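Local coordinates for protein SsfS6 (PDB 4FZR) that belongs to the erythromycin biosynthesis protein CIII-like family and adopts the GT-B fold, in which two domains with Rossmann-like parallel sheets face each other, at residues R225-T233 against P299-H307; H340-V348 against S370-L378. One frame throughout, in Å; residues are numbered along the deposited sequence.

Interaction 1: residues R225-T233 against P299-H307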
loop_
_atom_site.group_PDB
_atom_site.type_symbol
_atom_site.label_atom_id
_atom_site.label_comp_id
_atom_site.label_asym_id
_atom_site.label_seq_id
_atom_site.Cartn_x
_atom_site.Cartn_y
_atom_site.Cartn_z
ATOM N N ARG A 225 19.827 -21.188 -6.209
ATOM C CA ARG A 225 19.870 -21.966 -4.978
ATOM C C ARG A 225 20.689 -23.228 -5.226
ATOM O O ARG A 225 20.256 -24.123 -5.951
ATOM C CB ARG A 225 18.457 -22.345 -4.519
ATOM C CG ARG A 225 17.397 -21.283 -4.782
ATOM C CD ARG A 225 16.260 -21.375 -3.774
ATOM N NE ARG A 225 15.529 -22.643 -3.853
ATOM C CZ ARG A 225 14.251 -22.771 -4.216
ATOM N NH1 ARG A 225 13.516 -21.713 -4.541
ATOM N NH2 ARG A 225 13.696 -23.974 -4.250
ATOM N N LYS A 226 21.875 -23.293 -4.631
ATOM C CA LYS A 226 22.770 -24.429 -4.838
ATOM C C LYS A 226 22.468 -25.605 -3.904
ATOM O O LYS A 226 23.122 -26.645 -3.980
ATOM C CB LYS A 226 24.233 -23.997 -4.682
ATOM C CG LYS A 226 24.934 -23.691 -6.000
ATOM C CD LYS A 226 26.346 -23.171 -5.771
ATOM C CE LYS A 226 27.194 -23.252 -7.034
ATOM N NZ LYS A 226 26.586 -22.535 -8.188
ATOM N N GLN A 227 21.479 -25.441 -3.030
ATOM C CA GLN A 227 21.088 -26.507 -2.114
ATOM C C GLN A 227 19.748 -26.191 -1.451
ATOM O O GLN A 227 19.298 -25.044 -1.472
ATOM C CB GLN A 227 22.166 -26.712 -1.048
ATOM C CG GLN A 227 22.530 -25.457 -0.278
ATOM C CD GLN A 227 23.450 -25.748 0.892
ATOM O OE1 GLN A 227 23.484 -26.867 1.407
ATOM N NE2 GLN A 227 24.204 -24.741 1.316
ATOM N N PRO A 228 19.101 -27.215 -0.866
ATOM C CA PRO A 228 17.829 -27.035 -0.155
ATOM C C PRO A 228 17.884 -25.886 0.846
ATOM O O PRO A 228 18.792 -25.845 1.677
ATOM C CB PRO A 228 17.654 -28.366 0.578
ATOM C CG PRO A 228 18.365 -29.352 -0.269
ATOM C CD PRO A 228 19.534 -28.624 -0.868
ATOM N N ARG A 229 16.925 -24.967 0.764
ATOM C CA ARG A 229 16.916 -23.800 1.636
ATOM C C ARG A 229 15.743 -23.832 2.606
ATOM O O ARG A 229 14.625 -24.191 2.235
ATOM C CB ARG A 229 16.865 -22.519 0.807
ATOM C CG ARG A 229 17.055 -21.253 1.630
ATOM C CD ARG A 229 17.434 -20.068 0.770
ATOM N NE ARG A 229 18.446 -20.407 -0.225
ATOM C CZ ARG A 229 18.857 -19.579 -1.181
ATOM N NH1 ARG A 229 18.343 -18.358 -1.277
ATOM N NH2 ARG A 229 19.784 -19.973 -2.045
ATOM N N LEU A 230 16.005 -23.452 3.851
ATOM C CA LEU A 230 14.976 -23.455 4.881
ATOM C C LEU A 230 14.901 -22.105 5.579
ATOM O O LEU A 230 15.925 -21.498 5.896
ATOM C CB LEU A 230 15.248 -24.568 5.898
ATOM C CG LEU A 230 14.233 -24.782 7.026
ATOM C CD1 LEU A 230 14.280 -26.234 7.500
ATOM C CD2 LEU A 230 14.498 -23.830 8.190
ATOM N N CYS A 231 13.678 -21.642 5.816
ATOM C CA CYS A 231 13.460 -20.360 6.471
ATOM C C CYS A 231 12.811 -20.586 7.835
ATOM O O CYS A 231 11.917 -21.422 7.969
ATOM C CB CYS A 231 12.595 -19.456 5.590
ATOM S SG CYS A 231 11.997 -17.978 6.427
ATOM N N LEU A 232 13.252 -19.838 8.844
ATOM C CA LEU A 232 12.895 -20.149 10.230
ATOM C C LEU A 232 11.849 -19.215 10.867
ATOM O O LEU A 232 10.989 -19.670 11.617
ATOM C CB LEU A 232 14.159 -20.187 11.095
ATOM C CG LEU A 232 13.988 -20.722 12.519
ATOM C CD1 LEU A 232 13.008 -21.894 12.570
ATOM C CD2 LEU A 232 15.341 -21.131 13.071
ATOM N N THR A 233 11.926 -17.921 10.582
ATOM C CA THR A 233 10.987 -16.948 11.161
ATOM C C THR A 233 10.593 -17.264 12.605
ATOM O O THR A 233 9.520 -17.817 12.860
ATOM C CB THR A 233 9.690 -16.851 10.343
ATOM O OG1 THR A 233 9.200 -18.167 10.062
ATOM C CG2 THR A 233 9.935 -16.113 9.049
ATOM N N PRO A 299 9.726 -17.515 -2.445
ATOM C CA PRO A 299 10.085 -18.305 -3.629
ATOM C C PRO A 299 11.483 -18.912 -3.544
ATOM O O PRO A 299 11.764 -19.910 -4.210
ATOM C CB PRO A 299 10.035 -17.277 -4.765
ATOM C CG PRO A 299 9.118 -16.209 -4.278
ATOM C CD PRO A 299 9.336 -16.137 -2.797
ATOM N N ALA A 300 12.344 -18.317 -2.725
ATOM C CA ALA A 300 13.752 -18.698 -2.687
ATOM C C ALA A 300 14.066 -19.843 -1.721
ATOM O O ALA A 300 15.224 -20.033 -1.361
ATOM C CB ALA A 300 14.605 -17.483 -2.343
ATOM N N CYS A 301 13.061 -20.609 -1.308
ATOM C CA CYS A 301 13.309 -21.704 -0.370
ATOM C C CYS A 301 12.327 -22.870 -0.498
ATOM O O CYS A 301 11.304 -22.771 -1.174
ATOM C CB CYS A 301 13.329 -21.181 1.070
ATOM S SG CYS A 301 11.855 -20.269 1.554
ATOM N N ASP A 302 12.657 -23.970 0.171
ATOM C CA ASP A 302 11.948 -25.233 -0.007
ATOM C C ASP A 302 11.272 -25.725 1.273
ATOM O O ASP A 302 10.462 -26.650 1.229
ATOM C CB ASP A 302 12.928 -26.295 -0.510
ATOM C CG ASP A 302 13.804 -25.788 -1.641
ATOM O OD1 ASP A 302 13.429 -25.979 -2.817
ATOM O OD2 ASP A 302 14.864 -25.193 -1.353
ATOM N N VAL A 303 11.611 -25.121 2.408
ATOM C CA VAL A 303 10.972 -25.468 3.673
ATOM C C VAL A 303 10.862 -24.234 4.558
ATOM O O VAL A 303 11.779 -23.413 4.603
ATOM C CB VAL A 303 11.769 -26.538 4.455
ATOM C CG1 VAL A 303 10.904 -27.143 5.551
ATOM C CG2 VAL A 303 12.280 -27.625 3.525
ATOM N N VAL A 304 9.744 -24.099 5.263
ATOM C CA VAL A 304 9.621 -23.058 6.272
ATOM C C VAL A 304 9.234 -23.677 7.613
ATOM O O VAL A 304 8.291 -24.463 7.699
ATOM C CB VAL A 304 8.593 -21.967 5.879
ATOM C CG1 VAL A 304 8.546 -20.878 6.945
ATOM C CG2 VAL A 304 8.937 -21.358 4.525
ATOM N N VAL A 305 9.984 -23.331 8.651
ATOM C CA VAL A 305 9.669 -23.746 10.011
ATOM C C VAL A 305 9.191 -22.514 10.766
ATOM O O VAL A 305 9.855 -21.489 10.726
ATOM C CB VAL A 305 10.912 -24.323 10.702
ATOM C CG1 VAL A 305 10.577 -24.752 12.124
ATOM C CG2 VAL A 305 11.472 -25.486 9.889
ATOM N N HIS A 306 8.043 -22.589 11.437
ATOM C CA HIS A 306 7.498 -21.388 12.067
ATOM C C HIS A 306 6.522 -21.643 13.209
ATOM O O HIS A 306 6.179 -22.778 13.527
ATOM C CB HIS A 306 6.849 -20.480 11.012
ATOM C CG HIS A 306 5.683 -21.105 10.306
ATOM N ND1 HIS A 306 4.377 -20.832 10.637
ATOM C CD2 HIS A 306 5.642 -21.989 9.280
ATOM C CE1 HIS A 306 3.572 -21.525 9.845
ATOM N NE2 HIS A 306 4.314 -22.235 9.019
ATOM N N HIS A 307 6.076 -20.541 13.802
ATOM C CA HIS A 307 5.328 -20.544 15.055
ATOM C C HIS A 307 3.855 -20.929 14.924
ATOM O O HIS A 307 3.151 -21.010 15.922
ATOM C CB HIS A 307 5.422 -19.159 15.706
ATOM C CG HIS A 307 4.851 -18.055 14.866
ATOM N ND1 HIS A 307 5.489 -17.561 13.749
ATOM C CD2 HIS A 307 3.694 -17.358 14.977
ATOM C CE1 HIS A 307 4.755 -16.604 13.211
ATOM N NE2 HIS A 307 3.660 -16.461 13.937
#
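In the Rossmann-like parallel sheet of the C-terminal GT-B domain, the neighbouring central strands 229-231 and 303-306 pair Leu230 with Val303 and Cys231 with Val304. The chain leaves strand 229-231 to build strands 266-269 and 286-289 on one side, then returns to add strand 303-306 on the other. Cys231 N donates to Val303 O (2.9 Å) and Cys231 O accepts from Val305 N (2.8 Å). Where the strands enter the sheet, Arg229 O takes two successive amides, Asp302 N at 2.9 Å and Val303 N at 3.2 Å. The Asp302 side chain continues the pairing: with CG turned beside its own backbone N (chi1 -46°), its OD2 receives Arg229 N at 3.0 Å, nearly straight (174°) and on the anti side of the carboxylate. The other oxygen, OD1, forms a salt bridge with Arg225 NH2 whose very short modelled length is doubtful. On one sheet face, Leu230 CD1 packs on Val305 CG2 (3.8 Å), and helix 358-367 covers both side chains through Cys362. Leu232 lies alongside Val305, CD1 against CB at 3.7 Å. On the other face Val304 meets Cys316 of helix 310-318, and Cys231 CB rests against Cys301 SG at 4.2 Å.

Interaction 2: residues H340-V348 against S370-L378; sequences HAAGAGVEV and SYVGNARRL
Gly343 O, just beyond helix 333-341, is approached by a water and by two groups of helix 370-382. Water 1 donates to it at 3.2 Å, Asn374 ND2 reaches it in a weak, bent bond (3.4 Å, 131°), and Tyr371 CA makes a CA-H...O contact at 3.5 Å. The same water also donates to Ser370 OG (3.1 Å), which is further tied to Asp368, and it sits over one face of the Tyr371 ring. Gly343, with positive phi, ends the preceding helix in a Schellman motif, turning the chain toward strand 345-347, an outermost strand of the C-terminal sheet within this chain.

Asn374 is held at both ends of its amide. ND2 also bonds weakly back to Ser370 O, one turn earlier, at 2.9 Å, while OD1 is gripped side-on by NE and NH2 of Arg377, the NH2 bond being 2.7 Å long and fairly straight (161°). OD1 lies in the guanidinium plane, whose edge also faces Ala342 O; Arg377 NH1 has a weak bond to Ser193.

Two apolar patches adjoin this polar group. Ala344 CB sits on Leu378 CD1 (3.6 Å), with Ala375 beside it. Tyr371, its CG beside the backbone N (chi1 -74°), carries its ring past the turn: Gly345 N meets the ring edge in plane, Val346 CG2 approaches CE1 obliquely at 3.9 Å, and Ile365 of helix 358-367 also touches the side chain. Across the segments the assigned Asn374 bond is weak and the water bridges to Ser370, so close packing probably carries much of the join, while the Arg377 charge near Ala342 O may ease the negative end of helix 333-341.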
loop_
_atom_site.group_PDB
_atom_site.type_symbol
_atom_site.label_atom_id
_atom_site.label_comp_id
_atom_site.label_asym_id
_atom_site.label_seq_id
_atom_site.Cartn_x
_atom_site.Cartn_y
_atom_site.Cartn_z
ATOM N N HIS A 340 -1.875 -30.244 8.503
ATOM C CA HIS A 340 -1.259 -31.556 8.652
ATOM C C HIS A 340 -2.007 -32.624 7.859
ATOM O O HIS A 340 -1.395 -33.470 7.202
ATOM C CB HIS A 340 -1.225 -31.954 10.126
ATOM C CG HIS A 340 -0.437 -33.198 10.393
ATOM N ND1 HIS A 340 0.934 -33.244 10.265
ATOM C CD2 HIS A 340 -0.823 -34.442 10.763
ATOM C CE1 HIS A 340 1.361 -34.460 10.555
ATOM N NE2 HIS A 340 0.315 -35.206 10.861
ATOM N N ALA A 341 -3.334 -32.576 7.929
ATOM C CA ALA A 341 -4.186 -33.551 7.254
ATOM C C ALA A 341 -4.070 -33.451 5.734
ATOM O O ALA A 341 -4.194 -34.452 5.029
ATOM C CB ALA A 341 -5.644 -33.368 7.688
ATOM N N ALA A 342 -3.824 -32.242 5.237
ATOM C CA ALA A 342 -3.720 -32.002 3.800
ATOM C C ALA A 342 -2.368 -32.452 3.243
ATOM O O ALA A 342 -2.164 -32.467 2.029
ATOM C CB ALA A 342 -3.955 -30.527 3.500
ATOM N N GLY A 343 -1.447 -32.808 4.131
ATOM C CA GLY A 343 -0.143 -33.303 3.724
ATOM C C GLY A 343 0.777 -32.214 3.206
ATOM O O GLY A 343 1.793 -32.501 2.573
ATOM N N ALA A 344 0.431 -30.960 3.483
ATOM C CA ALA A 344 1.212 -29.832 2.986
ATOM C C ALA A 344 2.304 -29.425 3.969
ATOM O O ALA A 344 3.169 -28.616 3.645
ATOM C CB ALA A 344 0.302 -28.652 2.681
ATOM N N GLY A 345 2.269 -29.988 5.171
ATOM C CA GLY A 345 3.272 -29.678 6.171
ATOM C C GLY A 345 3.115 -30.542 7.404
ATOM O O GLY A 345 2.201 -31.364 7.480
ATOM N N VAL A 346 4.005 -30.359 8.373
ATOM C CA VAL A 346 3.925 -31.126 9.608
ATOM C C VAL A 346 3.643 -30.229 10.811
ATOM O O VAL A 346 4.308 -29.215 11.016
ATOM C CB VAL A 346 5.207 -31.941 9.867
ATOM C CG1 VAL A 346 5.114 -32.651 11.212
ATOM C CG2 VAL A 346 5.425 -32.952 8.752
ATOM N N GLU A 347 2.646 -30.617 11.599
ATOM C CA GLU A 347 2.349 -29.947 12.853
ATOM C C GLU A 347 3.125 -30.625 13.972
ATOM O O GLU A 347 2.921 -31.810 14.244
ATOM C CB GLU A 347 0.852 -30.026 13.153
ATOM C CG GLU A 347 0.442 -29.374 14.471
ATOM C CD GLU A 347 -0.863 -29.928 15.015
ATOM O OE1 GLU A 347 -1.550 -29.205 15.766
ATOM O OE2 GLU A 347 -1.196 -31.090 14.701
ATOM N N VAL A 348 4.018 -29.879 14.615
ATOM C CA VAL A 348 4.721 -30.395 15.785
ATOM C C VAL A 348 4.134 -29.737 17.041
ATOM O O VAL A 348 4.372 -28.558 17.303
ATOM C CB VAL A 348 6.261 -30.204 15.673
ATOM C CG1 VAL A 348 6.773 -30.853 14.393
ATOM C CG2 VAL A 348 6.659 -28.740 15.698
ATOM N N SER A 370 6.011 -35.701 -1.321
ATOM C CA SER A 370 4.557 -35.582 -1.282
ATOM C C SER A 370 4.133 -34.309 -0.557
ATOM O O SER A 370 2.960 -33.925 -0.593
ATOM C CB SER A 370 3.932 -36.802 -0.597
ATOM O OG SER A 370 4.212 -36.814 0.793
ATOM N N TYR A 371 5.088 -33.658 0.101
ATOM C CA TYR A 371 4.806 -32.443 0.857
ATOM C C TYR A 371 4.841 -31.204 -0.028
ATOM O O TYR A 371 3.930 -30.379 0.023
ATOM C CB TYR A 371 5.781 -32.304 2.025
ATOM C CG TYR A 371 5.489 -33.258 3.158
ATOM C CD1 TYR A 371 4.548 -32.944 4.131
ATOM C CD2 TYR A 371 6.150 -34.475 3.253
ATOM C CE1 TYR A 371 4.277 -33.816 5.170
ATOM C CE2 TYR A 371 5.886 -35.353 4.286
ATOM C CZ TYR A 371 4.947 -35.020 5.242
ATOM O OH TYR A 371 4.682 -35.890 6.273
ATOM N N VAL A 372 5.886 -31.071 -0.838
ATOM C CA VAL A 372 5.927 -30.000 -1.822
ATOM C C VAL A 372 4.732 -30.150 -2.751
ATOM O O VAL A 372 4.030 -29.183 -3.041
ATOM C CB VAL A 372 7.206 -30.043 -2.666
ATOM C CG1 VAL A 372 7.200 -28.902 -3.667
ATOM C CG2 VAL A 372 8.435 -29.962 -1.777
ATOM N N GLY A 373 4.503 -31.377 -3.209
ATOM C CA GLY A 373 3.400 -31.670 -4.104
ATOM C C GLY A 373 2.066 -31.173 -3.580
ATOM O O GLY A 373 1.319 -30.501 -4.292
ATOM N N ASN A 374 1.759 -31.512 -2.333
ATOM C CA ASN A 374 0.535 -31.047 -1.689
ATOM C C ASN A 374 0.497 -29.530 -1.503
ATOM O O ASN A 374 -0.536 -28.896 -1.723
ATOM C CB ASN A 374 0.359 -31.742 -0.339
ATOM C CG ASN A 374 -0.421 -33.031 -0.453
ATOM O OD1 ASN A 374 -1.504 -33.061 -1.039
ATOM N ND2 ASN A 374 0.129 -34.109 0.095
ATOM N N ALA A 375 1.623 -28.956 -1.092
ATOM C CA ALA A 375 1.725 -27.512 -0.898
ATOM C C ALA A 375 1.437 -26.780 -2.204
ATOM O O ALA A 375 0.695 -25.798 -2.226
ATOM C CB ALA A 375 3.108 -27.144 -0.382
ATOM N N ARG A 376 2.029 -27.270 -3.289
ATOM C CA ARG A 376 1.848 -26.666 -4.604
ATOM C C ARG A 376 0.430 -26.883 -5.120
ATOM O O ARG A 376 -0.121 -26.026 -5.809
ATOM C CB ARG A 376 2.854 -27.239 -5.602
ATOM C CG ARG A 376 4.299 -26.898 -5.294
ATOM C CD ARG A 376 5.220 -27.432 -6.375
ATOM N NE ARG A 376 6.605 -27.017 -6.177
ATOM C CZ ARG A 376 7.615 -27.395 -6.953
ATOM N NH1 ARG A 376 7.400 -28.202 -7.985
ATOM N NH2 ARG A 376 8.844 -26.967 -6.699
ATOM N N ARG A 377 -0.156 -28.032 -4.792
ATOM C CA ARG A 377 -1.539 -28.310 -5.168
ATOM C C ARG A 377 -2.472 -27.283 -4.537
ATOM O O ARG A 377 -3.367 -26.756 -5.198
ATOM C CB ARG A 377 -1.956 -29.722 -4.740
ATOM C CG ARG A 377 -3.447 -29.995 -4.917
ATOM C CD ARG A 377 -3.838 -31.408 -4.499
ATOM N NE ARG A 377 -3.496 -31.689 -3.108
ATOM C CZ ARG A 377 -4.175 -31.236 -2.056
ATOM N NH1 ARG A 377 -5.241 -30.464 -2.216
ATOM N NH2 ARG A 377 -3.782 -31.552 -0.831
ATOM N N LEU A 378 -2.252 -27.005 -3.255
ATOM C CA LEU A 378 -3.077 -26.059 -2.510
ATOM C C LEU A 378 -2.865 -24.631 -3.001
ATOM O O LEU A 378 -3.824 -23.869 -3.148
ATOM C CB LEU A 378 -2.759 -26.148 -1.018
ATOM C CG LEU A 378 -3.266 -27.412 -0.326
ATOM C CD1 LEU A 378 -2.694 -27.519 1.074
ATOM C CD2 LEU A 378 -4.787 -27.421 -0.285
HETATM O O HOH W 1 1.983 -35.709 2.621
#

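In the fold
Both interactions reach the C-terminal sheet, their centres about 15 Å apart, without touching. Both are partly buried and differ in place: interaction 1 joins two central strands, whereas in interaction 2 the turn into strand 345-347, outermost in the sheet within this chain, meets helix 370-382 and a bound water takes part. Strand 323-325 lies between strands 303-306 and 345-347, and helix 358-367 packs on residues of both contacts. The chemistry follows the place: interaction 1 relies on regular main-chain bonds, with an arginine-aspartate pair at the strand entrance, whereas interaction 2 combines small apolar contacts with side-chain amide and guanidinium groups around a helix end.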